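Local coordinates for protein AlkD2 (Streptococcus mutans, PDB 6M9M) that is of unknown function but belongs to the HEAT-like repeat family of DNA glycosylases and binds inosine-5'-monophosphate, at residues 58-66 with 91-101; 1-9 with 38-46. All blocks are in the same frame, centred on the assembly; numbering follows the deposited sequence.

In the fold
The two interactions lie in series along an all-helical HEAT-like solenoid, with interaction 2 closing before interaction 1 opens. Interaction 2 sets helix 2-13, the first of the chain, on helix 36-47 at the N-terminal end; the centre of this contact lies about 24 Å from that of the chain. Interaction 1 pairs helix 52-65 with helix 85-102 much nearer the middle. Their centres are about 18 Å apart, yet they touch: helices 36-47 and 52-65 are consecutive, and Ala-43, Phe-44 and Ala-46 pack against Ala-58 and Phe-62. Helix packing therefore runs continuously from the chain end to the helix whose N-terminal residues, Trp-85 and Arg-86, bind inosinic acid.

Interaction 1 of 2, residues 58-66 with 91-101; sequences AVFLFGYLS and LAKAFDEFCKK
Gly-63 and Ala-94 bring two nearly parallel helices of the HEAT-like solenoid into close packing, showing how small residues set the spacing between helices. The axes of the segments approach to 7.8 Å at a crossing angle of -15°. Ala-94 CB rests 3.7 Å from Gly-63 CA, and the glycine leaves room for that methyl. The same methyl meets Val-59 CG1, which also reaches over the backbone of Leu-91 because CG1 stands opposite the backbone N (chi1 178°).

Aromatic rings line one flank. The Phe-60 ring and the Lys-93 chain run side by side, pointing the same way, and the lysine's cationic end continues to Phe-20 in a cation-pi contact. Further along, Glu-97 bends at its second torsion and sets OE2 at the rim of the Tyr-64 ring, 3.8 Å from Tyr-64 CD1, with carboxylate and ring planes steeply inclined.

Polar contacts gather at the C-terminal end of helix 52-65. Ser-66 OG donates a 2.7 Å hydrogen bond back to Gly-63 O; the hydroxyl also lies 3.2 Å from Phe-98 CB and level with the edge of that ring. Lys-101, kinked in mid-chain, carries the bond between the segments: its NZ donates in the carbonyl plane to a lone pair of Tyr-64 O at 2.9 Å.

Interaction 2 of 2, residues 1-9 with 38-46; sequences SMKQYVARL and YIKKLAFLA
Met-2 is the knob of this contact, and Tyr-38, Lys-41, Leu-42 and Leu-45 form the hole that receives it, a compact case of knobs-into-holes packing between helices. The sulfur lies low over the backbone of the partner helix, SD standing 3.6 Å from Leu-42 N. There the thioether turns sharply (chi3 -83°), sending the terminal methyl to one wall of the hollow, where CE presses on Tyr-38 CE1 at a very tight 3.2 Å. Tyrosine and methionine come from opposite directions. SD itself sits 5.2 Å from the centroid of the Tyr-38 ring, an oblique Met-aromatic contact. Lys-41 contributes its backbone and CB, the CB supporting the methyl while the rest of the chain leads off.

The fit is reciprocal. Leu-42 is the bump on the other helix, and its CD1 fills the notch between Met-2 and Val-6, 3.9 Å from Met-2 CG and equally far from Val-6 CG2. CD1 also approaches the edge of the Tyr-5 ring, whose hydroxyl is hydrogen-bonded to Asp-30. One turn on from Met-2, Val-6 CG2 lodges between Leu-42 CD1 and Leu-45 CD2, 3.9 Å from the latter and close to Ala-46 CA. Leu-45 CD2 lies against the base of Lys-3, the two side chains crossing at about a right angle.

Tyr-57 of helix 52-65 touches Tyr-5, Leu-9 and Leu-42, tying both helices to helix 52-65, which follows 36-47 in the chain. The segment axes stay 10.1 Å apart and cross at -52°. With apolar side chains meshing at a wide angle, the chain's first helix thus covers one end of a HEAT-like repeat solenoid.

Interaction 1 of 2, residues 58-66 with 91-101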
ATOM      1  N   ALA A  58     -13.585   5.552  -2.464  1.00  9.63           N
ATOM      2  CA  ALA A  58     -12.906   6.837  -2.580  1.00 10.06           C
ATOM      3  C   ALA A  58     -11.397   6.673  -2.660  1.00  9.36           C
ATOM      4  O   ALA A  58     -10.726   7.416  -3.391  1.00  9.72           O
ATOM      5  CB  ALA A  58     -13.263   7.720  -1.386  1.00 10.54           C
ATOM      6  N   VAL A  59     -10.841   5.743  -1.880  1.00  9.01           N
ATOM      7  CA  VAL A  59      -9.395   5.530  -1.885  1.00  9.04           C
ATOM      8  C   VAL A  59      -8.940   4.901  -3.195  1.00  8.65           C
ATOM      9  O   VAL A  59      -7.859   5.230  -3.700  1.00  9.06           O
ATOM     10  CB  VAL A  59      -8.945   4.769  -0.628  1.00  8.77           C
ATOM     11  CG1 VAL A  59      -7.455   4.508  -0.657  1.00  8.66           C
ATOM     12  CG2 VAL A  59      -9.323   5.571   0.625  1.00  9.11           C
ATOM     13  N   PHE A  60      -9.745   4.009  -3.785  1.00  9.39           N
ATOM     14  CA  PHE A  60      -9.424   3.565  -5.140  1.00  9.58           C
ATOM     15  C   PHE A  60      -9.378   4.759  -6.097  1.00 10.19           C
ATOM     16  O   PHE A  60      -8.482   4.856  -6.944  1.00  9.56           O
ATOM     17  CB  PHE A  60     -10.405   2.494  -5.649  1.00 10.57           C
ATOM     18  CG  PHE A  60     -10.161   1.107  -5.092  1.00 11.75           C
ATOM     19  CD1 PHE A  60      -8.979   0.440  -5.363  1.00 11.76           C
ATOM     20  CD2 PHE A  60     -11.124   0.461  -4.334  1.00 12.31           C
ATOM     21  CE1 PHE A  60      -8.754  -0.841  -4.861  1.00 12.81           C
ATOM     22  CE2 PHE A  60     -10.904  -0.818  -3.841  1.00 13.12           C
ATOM     23  CZ  PHE A  60      -9.720  -1.470  -4.110  1.00 12.85           C
ATOM     24  N   LEU A  61     -10.357   5.670  -6.003  1.00 10.64           N
ATOM     25  CA  LEU A  61     -10.317   6.875  -6.832  1.00 10.68           C
ATOM     26  C   LEU A  61      -9.047   7.687  -6.598  1.00  9.80           C
ATOM     27  O   LEU A  61      -8.407   8.142  -7.549  1.00 10.37           O
ATOM     28  CB  LEU A  61     -11.545   7.749  -6.598  1.00 11.11           C
ATOM     29  CG  LEU A  61     -12.893   7.296  -7.153  1.00 11.88           C
ATOM     30  CD1 LEU A  61     -13.938   8.358  -6.786  1.00 12.52           C
ATOM     31  CD2 LEU A  61     -12.826   7.097  -8.650  1.00 13.18           C
ATOM     32  N   PHE A  62      -8.664   7.884  -5.332  1.00  9.77           N
ATOM     33  CA  PHE A  62      -7.435   8.610  -5.050  1.00  8.97           C
ATOM     34  C   PHE A  62      -6.255   7.956  -5.772  1.00  9.02           C
ATOM     35  O   PHE A  62      -5.417   8.640  -6.359  1.00 10.42           O
ATOM     36  CB  PHE A  62      -7.134   8.661  -3.545  1.00  9.64           C
ATOM     37  CG  PHE A  62      -8.071   9.525  -2.719  1.00  9.58           C
ATOM     38  CD1 PHE A  62      -8.631  10.713  -3.205  1.00  9.74           C
ATOM     39  CD2 PHE A  62      -8.356   9.162  -1.408  1.00  9.72           C
ATOM     40  CE1 PHE A  62      -9.463  11.497  -2.384  1.00 10.54           C
ATOM     41  CE2 PHE A  62      -9.184   9.923  -0.613  1.00  9.74           C
ATOM     42  CZ  PHE A  62      -9.745  11.086  -1.095  1.00 10.16           C
ATOM     43  N   GLY A  63      -6.163   6.619  -5.718  1.00  9.00           N
ATOM     44  CA  GLY A  63      -5.114   5.932  -6.447  1.00 10.05           C
ATOM     45  C   GLY A  63      -5.090   6.274  -7.923  1.00  9.53           C
ATOM     46  O   GLY A  63      -4.033   6.553  -8.504  1.00  9.98           O
ATOM     47  N   TYR A  64      -6.262   6.250  -8.567  0.97  9.87           N
ATOM     48  CA  TYR A  64      -6.314   6.578  -9.989  0.97 11.01           C
ATOM     49  C   TYR A  64      -5.948   8.037 -10.262  0.97 11.13           C
ATOM     50  O   TYR A  64      -5.453   8.356 -11.348  0.97 12.15           O
ATOM     51  CB  TYR A  64      -7.701   6.265 -10.565  0.97 12.05           C
ATOM     52  CG  TYR A  64      -8.147   4.836 -10.354  0.97 13.67           C
ATOM     53  CD1 TYR A  64      -7.277   3.773 -10.520  0.97 17.02           C
ATOM     54  CD2 TYR A  64      -9.435   4.558  -9.931  0.97 15.07           C
ATOM     55  CE1 TYR A  64      -7.688   2.467 -10.262  0.97 18.86           C
ATOM     56  CE2 TYR A  64      -9.861   3.276  -9.703  0.97 17.17           C
ATOM     57  CZ  TYR A  64      -9.000   2.230  -9.861  0.97 18.85           C
ATOM     58  OH  TYR A  64      -9.461   0.962  -9.597  0.97 23.23           O
ATOM     59  N   LEU A  65      -6.203   8.923  -9.302  1.00 10.90           N
ATOM     60  CA  LEU A  65      -6.002  10.361  -9.417  1.00 10.86           C
ATOM     61  C   LEU A  65      -4.646  10.828  -8.900  1.00 10.24           C
ATOM     62  O   LEU A  65      -4.367  12.039  -8.922  1.00 11.28           O
ATOM     63  CB  LEU A  65      -7.071  11.072  -8.591  1.00 11.00           C
ATOM     64  CG  LEU A  65      -8.515  10.981  -9.063  1.00 11.89           C
ATOM     65  CD1 LEU A  65      -9.405  11.385  -7.893  1.00 13.39           C
ATOM     66  CD2 LEU A  65      -8.758  11.853 -10.288  1.00 13.33           C
ATOM     67  N   SER A  66      -3.794   9.903  -8.468  1.00 10.29           N
ATOM     68  CA  SER A  66      -2.635  10.228  -7.652  1.00 10.64           C
ATOM     69  C   SER A  66      -1.490  10.896  -8.402  1.00 11.78           C
ATOM     70  O   SER A  66      -0.514  11.271  -7.738  1.00 11.58           O
ATOM     71  CB  SER A  66      -2.146   8.973  -6.928  1.00 10.79           C
ATOM     72  OG  SER A  66      -1.810   7.953  -7.833  1.00 12.00           O
ATOM     73  N   LEU A  91      -5.712   1.492   0.835  1.00  8.58           N
ATOM     74  CA  LEU A  91      -4.619   2.472   0.744  1.00  8.98           C
ATOM     75  C   LEU A  91      -3.354   1.846   0.157  1.00  8.68           C
ATOM     76  O   LEU A  91      -2.678   2.468  -0.669  1.00  8.76           O
ATOM     77  CB  LEU A  91      -4.334   3.103   2.112  1.00  8.74           C
ATOM     78  CG  LEU A  91      -3.175   4.097   2.166  1.00  8.96           C
ATOM     79  CD1 LEU A  91      -3.394   5.285   1.241  1.00  9.52           C
ATOM     80  CD2 LEU A  91      -2.937   4.561   3.598  1.00 10.17           C
ATOM     81  N   ALA A  92      -3.006   0.628   0.585  1.00  8.21           N
ATOM     82  CA  ALA A  92      -1.844  -0.053   0.029  1.00  8.29           C
ATOM     83  C   ALA A  92      -2.000  -0.252  -1.476  1.00  8.48           C
ATOM     84  O   ALA A  92      -1.040  -0.066  -2.238  1.00  8.94           O
ATOM     85  CB  ALA A  92      -1.646  -1.388   0.750  1.00  8.96           C
ATOM     86  N   LYS A  93      -3.194  -0.658  -1.919  1.00  8.68           N
ATOM     87  CA  LYS A  93      -3.448  -0.853  -3.344  1.00  8.71           C
ATOM     88  C   LYS A  93      -3.377   0.462  -4.104  1.00  9.11           C
ATOM     89  O   LYS A  93      -2.869   0.511  -5.234  1.00 10.02           O
ATOM     90  CB  LYS A  93      -4.822  -1.488  -3.545  1.00  9.75           C
ATOM     91  CG  LYS A  93      -4.920  -2.889  -2.978  1.00 11.18           C
ATOM     92  CD  LYS A  93      -6.307  -3.488  -3.050  1.00 13.90           C
ATOM     93  CE  LYS A  93      -6.409  -4.749  -2.206  1.00 18.43           C
ATOM     94  NZ  LYS A  93      -5.541  -5.831  -2.740  1.00 21.59           N
ATOM     95  N   ALA A  94      -3.906   1.538  -3.514  1.00  9.23           N
ATOM     96  CA  ALA A  94      -3.855   2.838  -4.176  1.00  9.15           C
ATOM     97  C   ALA A  94      -2.428   3.353  -4.278  1.00  9.09           C
ATOM     98  O   ALA A  94      -2.074   4.012  -5.262  1.00  9.53           O
ATOM     99  CB  ALA A  94      -4.733   3.831  -3.426  1.00  9.87           C
ATOM    100  N   PHE A  95      -1.587   3.067  -3.284  1.00  8.45           N
ATOM    101  CA  PHE A  95      -0.189   3.445  -3.391  1.00  8.31           C
ATOM    102  C   PHE A  95       0.498   2.660  -4.506  1.00  8.29           C
ATOM    103  O   PHE A  95       1.267   3.225  -5.292  1.00  8.24           O
ATOM    104  CB  PHE A  95       0.534   3.246  -2.050  1.00  9.09           C
ATOM    105  CG  PHE A  95       1.956   3.704  -2.112  1.00  9.50           C
ATOM    106  CD1 PHE A  95       2.231   5.050  -2.197  1.00 10.74           C
ATOM    107  CD2 PHE A  95       3.000   2.804  -2.201  1.00 10.16           C
ATOM    108  CE1 PHE A  95       3.520   5.513  -2.346  1.00 11.70           C
ATOM    109  CE2 PHE A  95       4.303   3.272  -2.345  1.00 11.05           C
ATOM    110  CZ  PHE A  95       4.558   4.620  -2.421  1.00 11.43           C
ATOM    111  N   ASP A  96       0.222   1.358  -4.605  1.00  8.64           N
ATOM    112  CA  ASP A  96       0.773   0.585  -5.717  1.00  8.20           C
ATOM    113  C   ASP A  96       0.309   1.153  -7.050  1.00  9.03           C
ATOM    114  O   ASP A  96       1.071   1.176  -8.022  1.00  9.77           O
ATOM    115  CB  ASP A  96       0.369  -0.885  -5.566  1.00  9.32           C
ATOM    116  CG  ASP A  96       1.093  -1.802  -6.511  1.00 10.82           C
ATOM    117  OD1 ASP A  96       2.310  -1.633  -6.699  1.00 11.07           O
ATOM    118  OD2 ASP A  96       0.439  -2.733  -7.028  1.00 12.60           O
ATOM    119  N   GLU A  97      -0.950   1.600  -7.116  1.00  9.21           N
ATOM    120  CA  GLU A  97      -1.484   2.206  -8.338  1.00  9.96           C
ATOM    121  C   GLU A  97      -0.694   3.452  -8.724  1.00  9.42           C
ATOM    122  O   GLU A  97      -0.370   3.658  -9.899  1.00 10.68           O
ATOM    123  CB  GLU A  97      -2.967   2.527  -8.151  1.00 11.40           C
ATOM    124  CG  GLU A  97      -3.646   3.160  -9.343  1.00 13.97           C
ATOM    125  CD  GLU A  97      -3.780   2.241 -10.522  1.00 18.81           C
ATOM    126  OE1 GLU A  97      -3.866   1.018 -10.296  1.00 21.21           O
ATOM    127  OE2 GLU A  97      -3.828   2.750 -11.670  1.00 21.69           O
ATOM    128  N   PHE A  98      -0.408   4.319  -7.754  1.00 10.01           N
ATOM    129  CA  PHE A  98       0.431   5.481  -8.029  1.00  9.64           C
ATOM    130  C   PHE A  98       1.763   5.049  -8.648  1.00  9.44           C
ATOM    131  O   PHE A  98       2.207   5.596  -9.672  1.00 10.03           O
ATOM    132  CB  PHE A  98       0.722   6.276  -6.745  1.00 10.42           C
ATOM    133  CG  PHE A  98       1.820   7.277  -6.947  1.00 10.08           C
ATOM    134  CD1 PHE A  98       1.592   8.420  -7.679  1.00 11.27           C
ATOM    135  CD2 PHE A  98       3.108   7.038  -6.489  1.00 11.10           C
ATOM    136  CE1 PHE A  98       2.598   9.319  -7.935  1.00 11.67           C
ATOM    137  CE2 PHE A  98       4.120   7.934  -6.761  1.00 11.69           C
ATOM    138  CZ  PHE A  98       3.860   9.082  -7.474  1.00 12.28           C
ATOM    139  N   CYS A  99       2.421   4.061  -8.023  1.00  9.44           N
ATOM    140  CA  CYS A  99       3.746   3.645  -8.479  1.00  9.54           C
ATOM    141  C   CYS A  99       3.681   3.035  -9.872  1.00 10.80           C
ATOM    142  O   CYS A  99       4.565   3.277 -10.700  1.00 11.43           O
ATOM    143  CB  CYS A  99       4.362   2.658  -7.489  1.00 10.28           C
ATOM    144  SG  CYS A  99       4.743   3.329  -5.865  1.00 10.09           S
ATOM    145  N   LYS A 100       2.650   2.229 -10.138  1.00 11.11           N
ATOM    146  CA  LYS A 100       2.480   1.629 -11.456  1.00 13.52           C
ATOM    147  C   LYS A 100       2.292   2.687 -12.527  1.00 14.09           C
ATOM    148  O   LYS A 100       2.836   2.561 -13.631  1.00 15.76           O
ATOM    149  CB  LYS A 100       1.258   0.698 -11.402  1.00 18.14           C
ATOM    150  CG  LYS A 100       0.872   0.014 -12.696  1.00 24.70           C
ATOM    151  CD  LYS A 100      -0.384  -0.848 -12.482  1.00 30.04           C
ATOM    152  CE  LYS A 100      -0.785  -1.579 -13.751  1.00 37.57           C
ATOM    153  NZ  LYS A 100      -1.952  -2.485 -13.540  1.00 40.83           N
ATOM    154  N   LYS A 101       1.502   3.727 -12.227  1.00 14.13           N
ATOM    155  CA  LYS A 101       1.182   4.742 -13.227  1.00 16.91           C
ATOM    156  C   LYS A 101       2.393   5.604 -13.558  1.00 16.09           C
ATOM    157  O   LYS A 101       2.658   5.885 -14.729  1.00 17.93           O
ATOM    158  CB  LYS A 101       0.026   5.613 -12.736  1.00 23.23           C
ATOM    159  CG  LYS A 101      -1.324   4.912 -12.730  1.00 31.05           C
ATOM    160  CD  LYS A 101      -2.362   5.652 -13.572  1.00 40.57           C
ATOM    161  CE  LYS A 101      -3.525   6.144 -12.718  1.00 44.52           C
ATOM    162  NZ  LYS A 101      -4.670   6.608 -13.560  1.00 45.25           N
TER

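Interaction 2 of 2, residues 1-9 with 38-46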
ATOM      1  N   SER A   1     -26.603  16.444  -6.291  1.00 36.31           N
ATOM      2  CA  SER A   1     -26.390  15.381  -7.311  1.00 36.05           C
ATOM      3  C   SER A   1     -25.156  14.556  -6.962  1.00 33.03           C
ATOM      4  O   SER A   1     -25.215  13.334  -6.897  1.00 32.35           O
ATOM      5  CB  SER A   1     -26.218  15.976  -8.702  1.00 38.62           C
ATOM      6  OG  SER A   1     -26.117  14.948  -9.680  1.00 40.44           O
ATOM      7  N   MET A   2     -24.022  15.229  -6.756  1.00 31.54           N
ATOM      8  CA  MET A   2     -22.863  14.534  -6.216  1.00 30.03           C
ATOM      9  C   MET A   2     -23.198  13.931  -4.858  1.00 28.53           C
ATOM     10  O   MET A   2     -22.854  12.775  -4.582  1.00 26.73           O
ATOM     11  CB  MET A   2     -21.681  15.498  -6.126  1.00 30.40           C
ATOM     12  CG  MET A   2     -20.359  14.796  -6.255  1.00 30.18           C
ATOM     13  SD  MET A   2     -18.899  15.838  -6.107  1.00 30.22           S
ATOM     14  CE  MET A   2     -18.721  16.503  -7.745  1.00 30.78           C
ATOM     15  N   LYS A   3     -23.912  14.685  -4.012  1.00 29.82           N
ATOM     16  CA  LYS A   3     -24.394  14.141  -2.748  1.00 30.99           C
ATOM     17  C   LYS A   3     -25.340  12.968  -2.969  1.00 28.95           C
ATOM     18  O   LYS A   3     -25.288  11.970  -2.240  1.00 27.90           O
ATOM     19  CB  LYS A   3     -25.112  15.232  -1.949  1.00 35.39           C
ATOM     20  CG  LYS A   3     -24.203  16.172  -1.182  1.00 39.47           C
ATOM     21  CD  LYS A   3     -25.027  17.124  -0.316  1.00 42.99           C
ATOM     22  CE  LYS A   3     -24.152  18.185   0.342  1.00 45.08           C
ATOM     23  NZ  LYS A   3     -24.955  19.165   1.134  1.00 45.75           N
ATOM     24  N   GLN A   4     -26.237  13.083  -3.951  1.00 28.39           N
ATOM     25  CA  GLN A   4     -27.132  11.976  -4.260  1.00 27.60           C
ATOM     26  C   GLN A   4     -26.343  10.747  -4.686  1.00 24.89           C
ATOM     27  O   GLN A   4     -26.685   9.616  -4.318  1.00 24.43           O
ATOM     28  CB  GLN A   4     -28.109  12.390  -5.362  1.00 30.60           C
ATOM     29  CG  GLN A   4     -29.139  13.411  -4.919  1.00 33.86           C
ATOM     30  CD  GLN A   4     -29.903  14.012  -6.084  1.00 36.39           C
ATOM     31  OE1 GLN A   4     -29.679  13.658  -7.243  1.00 37.04           O
ATOM     32  NE2 GLN A   4     -30.812  14.931  -5.782  1.00 38.52           N
ATOM     33  N   TYR A   5     -25.272  10.947  -5.456  1.00 22.71           N
ATOM     34  CA  TYR A   5     -24.509   9.798  -5.915  1.00 21.01           C
ATOM     35  C   TYR A   5     -23.810   9.112  -4.749  1.00 19.38           C
ATOM     36  O   TYR A   5     -23.804   7.880  -4.668  1.00 19.44           O
ATOM     37  CB  TYR A   5     -23.520  10.206  -6.998  1.00 21.05           C
ATOM     38  CG  TYR A   5     -22.864   9.016  -7.633  1.00 20.65           C
ATOM     39  CD1 TYR A   5     -23.614   8.089  -8.347  1.00 21.88           C
ATOM     40  CD2 TYR A   5     -21.501   8.800  -7.510  1.00 20.29           C
ATOM     41  CE1 TYR A   5     -23.025   6.991  -8.924  1.00 22.99           C
ATOM     42  CE2 TYR A   5     -20.901   7.706  -8.084  1.00 21.10           C
ATOM     43  CZ  TYR A   5     -21.667   6.803  -8.790  1.00 22.18           C
ATOM     44  OH  TYR A   5     -21.069   5.709  -9.359  1.00 23.62           O
ATOM     45  N   VAL A   6     -23.231   9.888  -3.822  1.00 19.11           N
ATOM     46  CA  VAL A   6     -22.635   9.291  -2.629  1.00 18.88           C
ATOM     47  C   VAL A   6     -23.681   8.510  -1.849  1.00 18.26           C
ATOM     48  O   VAL A   6     -23.397   7.426  -1.328  1.00 18.33           O
ATOM     49  CB  VAL A   6     -21.931  10.358  -1.769  1.00 18.97           C
ATOM     50  CG1 VAL A   6     -21.481   9.777  -0.434  1.00 18.97           C
ATOM     51  CG2 VAL A   6     -20.719  10.907  -2.504  1.00 18.43           C
ATOM     52  N   ALA A   7     -24.912   9.031  -1.768  1.00 19.74           N
ATOM     53  CA  ALA A   7     -25.978   8.308  -1.080  1.00 19.95           C
ATOM     54  C   ALA A   7     -26.291   6.984  -1.777  1.00 20.58           C
ATOM     55  O   ALA A   7     -26.538   5.969  -1.111  1.00 20.51           O
ATOM     56  CB  ALA A   7     -27.226   9.184  -0.950  1.00 19.95           C
ATOM     57  N   ARG A   8     -26.253   6.958  -3.111  1.00 22.18           N
ATOM     58  CA  ARG A   8     -26.465   5.699  -3.819  1.00 24.79           C
ATOM     59  C   ARG A   8     -25.337   4.708  -3.550  1.00 21.02           C
ATOM     60  O   ARG A   8     -25.589   3.514  -3.362  1.00 20.63           O
ATOM     61  CB  ARG A   8     -26.622   5.941  -5.322  1.00 33.91           C
ATOM     62  CG  ARG A   8     -27.947   6.571  -5.720  1.00 43.47           C
ATOM     63  CD  ARG A   8     -28.288   6.273  -7.175  1.00 51.48           C
ATOM     64  NE  ARG A   8     -29.616   6.765  -7.533  1.00 58.24           N
ATOM     65  CZ  ARG A   8     -30.213   6.534  -8.699  1.00 64.43           C
ATOM     66  NH1 ARG A   8     -29.605   5.811  -9.631  1.00 66.34           N
ATOM     67  NH2 ARG A   8     -31.422   7.026  -8.932  1.00 66.33           N
ATOM     68  N   LEU A   9     -24.081   5.178  -3.543  1.00 18.33           N
ATOM     69  CA  LEU A   9     -22.962   4.302  -3.212  1.00 17.39           C
ATOM     70  C   LEU A   9     -23.123   3.709  -1.818  1.00 17.06           C
ATOM     71  O   LEU A   9     -22.809   2.538  -1.591  1.00 16.75           O
ATOM     72  CB  LEU A   9     -21.652   5.085  -3.316  1.00 17.79           C
ATOM     73  CG  LEU A   9     -21.312   5.630  -4.705  1.00 18.85           C
ATOM     74  CD1 LEU A   9     -20.063   6.520  -4.596  1.00 18.82           C
ATOM     75  CD2 LEU A   9     -21.069   4.518  -5.683  1.00 21.32           C
ATOM     76  N   TYR A  38     -13.579  16.955 -11.708  1.00 17.23           N
ATOM     77  CA  TYR A  38     -14.843  16.555 -11.093  1.00 18.03           C
ATOM     78  C   TYR A  38     -14.657  15.338 -10.182  1.00 16.52           C
ATOM     79  O   TYR A  38     -15.154  15.310  -9.049  1.00 17.19           O
ATOM     80  CB  TYR A  38     -15.864  16.247 -12.190  1.00 21.92           C
ATOM     81  CG  TYR A  38     -17.148  15.617 -11.685  1.00 25.88           C
ATOM     82  CD1 TYR A  38     -18.216  16.400 -11.278  1.00 29.50           C
ATOM     83  CD2 TYR A  38     -17.281  14.236 -11.601  1.00 27.52           C
ATOM     84  CE1 TYR A  38     -19.392  15.821 -10.824  1.00 30.82           C
ATOM     85  CE2 TYR A  38     -18.444  13.651 -11.129  1.00 29.30           C
ATOM     86  CZ  TYR A  38     -19.492  14.447 -10.742  1.00 31.55           C
ATOM     87  OH  TYR A  38     -20.656  13.861 -10.286  1.00 34.72           O
ATOM     88  N   ILE A  39     -13.943  14.315 -10.657  1.00 15.49           N
ATOM     89  CA  ILE A  39     -13.767  13.098  -9.868  1.00 15.01           C
ATOM     90  C   ILE A  39     -12.976  13.362  -8.592  1.00 13.92           C
ATOM     91  O   ILE A  39     -13.191  12.677  -7.587  1.00 13.08           O
ATOM     92  CB  ILE A  39     -13.160  11.978 -10.744  1.00 15.03           C
ATOM     93  CG1 ILE A  39     -14.159  11.588 -11.840  1.00 16.60           C
ATOM     94  CG2 ILE A  39     -12.797  10.757  -9.913  1.00 16.22           C
ATOM     95  CD1 ILE A  39     -15.417  10.923 -11.315  1.00 18.17           C
ATOM     96  N   LYS A  40     -12.055  14.336  -8.597  1.00 13.92           N
ATOM     97  CA  LYS A  40     -11.374  14.704  -7.355  1.00 13.24           C
ATOM     98  C   LYS A  40     -12.372  15.170  -6.302  1.00 13.58           C
ATOM     99  O   LYS A  40     -12.286  14.778  -5.133  1.00 13.51           O
ATOM    100  CB  LYS A  40     -10.317  15.776  -7.609  1.00 14.03           C
ATOM    101  CG  LYS A  40      -9.093  15.241  -8.353  1.00 13.95           C
ATOM    102  CD  LYS A  40      -8.217  16.353  -8.882  1.00 14.19           C
ATOM    103  CE  LYS A  40      -7.266  15.817  -9.933  1.00 15.36           C
ATOM    104  NZ  LYS A  40      -6.367  16.857 -10.506  1.00 16.33           N
ATOM    105  N   LYS A  41     -13.324  16.021  -6.701  1.00 14.01           N
ATOM    106  CA  LYS A  41     -14.335  16.503  -5.766  1.00 13.91           C
ATOM    107  C   LYS A  41     -15.183  15.344  -5.255  1.00 14.65           C
ATOM    108  O   LYS A  41     -15.475  15.253  -4.055  1.00 15.33           O
ATOM    109  CB  LYS A  41     -15.219  17.543  -6.461  1.00 15.52           C
ATOM    110  CG  LYS A  41     -14.459  18.755  -6.972  1.00 17.34           C
ATOM    111  CD  LYS A  41     -15.364  19.716  -7.749  1.00 19.57           C
ATOM    112  CE  LYS A  41     -14.555  20.836  -8.364  1.00 22.42           C
ATOM    113  NZ  LYS A  41     -15.416  21.826  -9.051  1.00 24.92           N
ATOM    114  N   LEU A  42     -15.561  14.430  -6.151  1.00 14.21           N
ATOM    115  CA  LEU A  42     -16.323  13.257  -5.740  1.00 13.26           C
ATOM    116  C   LEU A  42     -15.537  12.389  -4.762  1.00 13.22           C
ATOM    117  O   LEU A  42     -16.097  11.898  -3.773  1.00 13.91           O
ATOM    118  CB  LEU A  42     -16.728  12.462  -6.980  1.00 15.05           C
ATOM    119  CG  LEU A  42     -17.428  11.134  -6.685  1.00 15.64           C
ATOM    120  CD1 LEU A  42     -18.703  11.324  -5.860  1.00 17.94           C
ATOM    121  CD2 LEU A  42     -17.727  10.406  -7.993  1.00 16.88           C
ATOM    122  N   ALA A  43     -14.246  12.171  -5.021  1.00 11.88           N
ATOM    123  CA  ALA A  43     -13.445  11.338  -4.138  1.00 11.32           C
ATOM    124  C   ALA A  43     -13.379  11.925  -2.730  1.00 10.93           C
ATOM    125  O   ALA A  43     -13.514  11.199  -1.740  1.00 11.18           O
ATOM    126  CB  ALA A  43     -12.042  11.172  -4.726  1.00 12.13           C
ATOM    127  N   PHE A  44     -13.135  13.235  -2.611  1.00 11.42           N
ATOM    128  CA  PHE A  44     -13.085  13.834  -1.281  1.00 11.87           C
ATOM    129  C   PHE A  44     -14.431  13.736  -0.576  1.00 12.27           C
ATOM    130  O   PHE A  44     -14.488  13.485   0.634  1.00 12.85           O
ATOM    131  CB  PHE A  44     -12.608  15.281  -1.345  1.00 11.47           C
ATOM    132  CG  PHE A  44     -11.135  15.425  -1.628  1.00 11.15           C
ATOM    133  CD1 PHE A  44     -10.196  14.872  -0.790  1.00 10.40           C
ATOM    134  CD2 PHE A  44     -10.693  16.132  -2.728  1.00 12.41           C
ATOM    135  CE1 PHE A  44      -8.851  15.007  -1.041  1.00 11.43           C
ATOM    136  CE2 PHE A  44      -9.342  16.281  -2.979  1.00 13.40           C
ATOM    137  CZ  PHE A  44      -8.423  15.720  -2.119  1.00 12.80           C
ATOM    138  N   LEU A  45     -15.529  13.931  -1.311  1.00 13.16           N
ATOM    139  CA  LEU A  45     -16.839  13.829  -0.676  1.00 15.08           C
ATOM    140  C   LEU A  45     -17.119  12.398  -0.240  1.00 14.53           C
ATOM    141  O   LEU A  45     -17.602  12.163   0.874  1.00 15.27           O
ATOM    142  CB  LEU A  45     -17.935  14.337  -1.609  1.00 17.95           C
ATOM    143  CG  LEU A  45     -19.311  14.468  -0.949  1.00 20.66           C
ATOM    144  CD1 LEU A  45     -19.317  15.499   0.175  1.00 22.31           C
ATOM    145  CD2 LEU A  45     -20.346  14.808  -2.024  1.00 21.69           C
ATOM    146  N   ALA A  46     -16.797  11.425  -1.089  1.00 13.91           N
ATOM    147  CA  ALA A  46     -17.026  10.032  -0.729  1.00 12.77           C
ATOM    148  C   ALA A  46     -16.167   9.614   0.463  1.00 11.99           C
ATOM    149  O   ALA A  46     -16.602   8.807   1.293  1.00 12.63           O
ATOM    150  CB  ALA A  46     -16.769   9.129  -1.931  1.00 13.42           C
TER